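Local coordinates for protein putative alpha KG dependent 2,4-D dioxygenase (Burkholderia xenovorans, PDB 5J92) that probably acts as an iron(II)- and 2-oxoglutarate-dependent dioxygenase of the TfdA/TauD family, oxidising a substrate that is not established, at residues Y134-S139 and R259-W264. Sequence-based numbering, arbitrary orientation. Where two conformers were deposited one is given.
Sequences YSFLLS and RDLVMW
R259 N donates to S139 O, 2.9 Å away, through a bent bond from above the carbonyl plane, in the loop just ahead of an antiparallel ladder between neighbouring strands of the main sheet of this cupin-type fold. D260 follows, accepting S139 N through its carbonyl while D260 OD2 hydrogen-bonds S257 N and H254 NE2. L261 packs its CB on L138 CD1, and its own CD2 reaches the edge of the F136 ring, on the face that helix 60-67 covers. V262 makes a hydrogen-bonded pair with L137, the bond from V262 N to L137 O being almost straight at 177°. M263 runs alongside F136, with CG 3.6 Å from F136 CE2. Extended beyond CG, its chain then carries CE over one face of the Y134 ring, 3.7 Å from the centroid: a CH-pi contact; SD makes oblique Met-aromatic contacts with both Y134 and F136. W264 turns CG between backbone N and carbonyl carbon (chi1 72°), which lays the indole over the neighbouring strand 134-139. S135 CB sits over its six-membered ring, 3.6 Å from the centroid, and L137 CD1 meets CH2 at the edge. Since S135 OG hydrogen-bonds the iron ligand D124 and the indole meets the ring of H271, another ligand, this pair probably helps position the metal site from the second shell.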
loop_
_atom_site.group_PDB
_atom_site.type_symbol
_atom_site.label_atom_id
_atom_site.label_comp_id
_atom_site.label_asym_id
_atom_site.label_seq_id
_atom_site.Cartn_x
_atom_site.Cartn_y
_atom_site.Cartn_z
ATOM N N TYR A 134 19.742 3.275 -16.069
ATOM C CA TYR A 134 19.368 4.623 -15.669
ATOM C C TYR A 134 18.176 5.093 -16.487
ATOM O O TYR A 134 18.111 4.868 -17.702
ATOM C CB TYR A 134 20.522 5.595 -15.873
ATOM C CG TYR A 134 21.775 5.289 -15.080
ATOM C CD1 TYR A 134 21.886 5.682 -13.754
ATOM C CD2 TYR A 134 22.854 4.618 -15.662
ATOM C CE1 TYR A 134 23.025 5.420 -13.021
ATOM C CE2 TYR A 134 24.003 4.341 -14.933
ATOM C CZ TYR A 134 24.081 4.754 -13.610
ATOM O OH TYR A 134 25.205 4.510 -12.854
ATOM N N SER A 135 17.250 5.775 -15.824
ATOM C CA SER A 135 16.191 6.513 -16.496
ATOM C C SER A 135 16.453 8.006 -16.338
ATOM O O SER A 135 17.083 8.438 -15.370
ATOM C CB SER A 135 14.815 6.141 -15.931
ATOM O OG SER A 135 14.495 4.778 -16.205
ATOM N N PHE A 136 15.986 8.793 -17.313
ATOM C CA PHE A 136 16.225 10.230 -17.361
ATOM C C PHE A 136 14.915 10.946 -17.650
ATOM O O PHE A 136 14.159 10.539 -18.543
ATOM C CB PHE A 136 17.253 10.596 -18.442
ATOM C CG PHE A 136 18.547 9.828 -18.355
ATOM C CD1 PHE A 136 18.628 8.515 -18.815
ATOM C CD2 PHE A 136 19.688 10.426 -17.830
ATOM C CE1 PHE A 136 19.807 7.807 -18.738
ATOM C CE2 PHE A 136 20.881 9.722 -17.749
ATOM C CZ PHE A 136 20.946 8.411 -18.217
ATOM N N LEU A 137 14.659 12.026 -16.906
ATOM C CA LEU A 137 13.457 12.837 -17.054
ATOM C C LEU A 137 13.874 14.299 -17.053
ATOM O O LEU A 137 14.480 14.768 -16.087
ATOM C CB LEU A 137 12.459 12.582 -15.918
ATOM C CG LEU A 137 11.316 11.576 -16.062
ATOM C CD1 LEU A 137 10.449 11.567 -14.799
ATOM C CD2 LEU A 137 10.478 11.845 -17.308
ATOM N N LEU A 138 13.540 15.021 -18.119
ATOM C CA LEU A 138 13.842 16.446 -18.221
ATOM C C LEU A 138 12.533 17.221 -18.231
ATOM O O LEU A 138 11.692 17.023 -19.116
ATOM C CB LEU A 138 14.669 16.737 -19.474
ATOM C CG LEU A 138 15.058 18.187 -19.765
ATOM C CD1 LEU A 138 15.878 18.813 -18.636
ATOM C CD2 LEU A 138 15.811 18.236 -21.065
ATOM N N SER A 139 12.357 18.107 -17.255
ATOM C CA SER A 139 11.097 18.821 -17.095
ATOM C C SER A 139 11.060 20.065 -17.975
ATOM O O SER A 139 12.007 20.859 -17.987
ATOM C CB SER A 139 10.875 19.212 -15.635
ATOM O OG SER A 139 11.784 20.222 -15.249
ATOM N N ARG A 259 13.283 22.547 -16.050
ATOM C CA ARG A 259 14.538 22.121 -16.667
ATOM C C ARG A 259 15.486 21.417 -15.695
ATOM O O ARG A 259 16.705 21.365 -15.941
ATOM C CB ARG A 259 15.255 23.286 -17.355
ATOM C CG ARG A 259 14.553 23.802 -18.607
ATOM C CD ARG A 259 14.417 22.726 -19.672
ATOM N NE ARG A 259 13.840 23.306 -20.880
ATOM C CZ ARG A 259 14.125 22.919 -22.115
ATOM N NH1 ARG A 259 14.984 21.931 -22.324
ATOM N NH2 ARG A 259 13.550 23.529 -23.140
ATOM N N ASP A 260 14.942 20.837 -14.625
ATOM C CA ASP A 260 15.656 19.808 -13.891
ATOM C C ASP A 260 15.865 18.623 -14.830
ATOM O O ASP A 260 14.919 18.164 -15.480
ATOM C CB ASP A 260 14.844 19.318 -12.692
ATOM C CG ASP A 260 15.011 20.160 -11.435
ATOM O OD1 ASP A 260 15.849 21.079 -11.375
ATOM O OD2 ASP A 260 14.279 19.849 -10.474
ATOM N N LEU A 261 17.087 18.116 -14.896
ATOM C CA LEU A 261 17.342 16.805 -15.484
ATOM C C LEU A 261 17.580 15.843 -14.328
ATOM O O LEU A 261 18.574 15.967 -13.602
ATOM C CB LEU A 261 18.530 16.837 -16.442
ATOM C CG LEU A 261 18.627 15.758 -17.526
ATOM C CD1 LEU A 261 19.901 15.942 -18.326
ATOM C CD2 LEU A 261 18.594 14.359 -16.959
ATOM N N VAL A 262 16.682 14.879 -14.161
ATOM C CA VAL A 262 16.773 13.915 -13.071
ATOM C C VAL A 262 17.101 12.559 -13.678
ATOM O O VAL A 262 16.384 12.066 -14.562
ATOM C CB VAL A 262 15.489 13.852 -12.230
ATOM C CG1 VAL A 262 15.618 12.763 -11.152
ATOM C CG2 VAL A 262 15.213 15.205 -11.590
ATOM N N MET A 263 18.202 11.984 -13.210
ATOM C CA MET A 263 18.710 10.693 -13.644
ATOM C C MET A 263 18.678 9.762 -12.446
ATOM O O MET A 263 19.164 10.132 -11.368
ATOM C CB MET A 263 20.127 10.863 -14.204
ATOM C CG MET A 263 21.031 9.662 -14.182
ATOM S SD MET A 263 22.684 10.213 -14.658
ATOM C CE MET A 263 23.526 8.643 -14.829
ATOM N N TRP A 264 18.032 8.592 -12.594
ATOM C CA TRP A 264 17.934 7.670 -11.470
ATOM C C TRP A 264 18.274 6.247 -11.888
ATOM O O TRP A 264 18.030 5.827 -13.026
ATOM C CB TRP A 264 16.547 7.732 -10.776
ATOM C CG TRP A 264 15.370 7.139 -11.535
ATOM C CD1 TRP A 264 14.924 5.842 -11.500
ATOM C CD2 TRP A 264 14.484 7.840 -12.403
ATOM N NE1 TRP A 264 13.817 5.691 -12.319
ATOM C CE2 TRP A 264 13.526 6.908 -12.879
ATOM C CE3 TRP A 264 14.406 9.167 -12.839
ATOM C CZ2 TRP A 264 12.510 7.268 -13.749
ATOM C CZ3 TRP A 264 13.389 9.516 -13.717
ATOM C CH2 TRP A 264 12.460 8.573 -14.163
#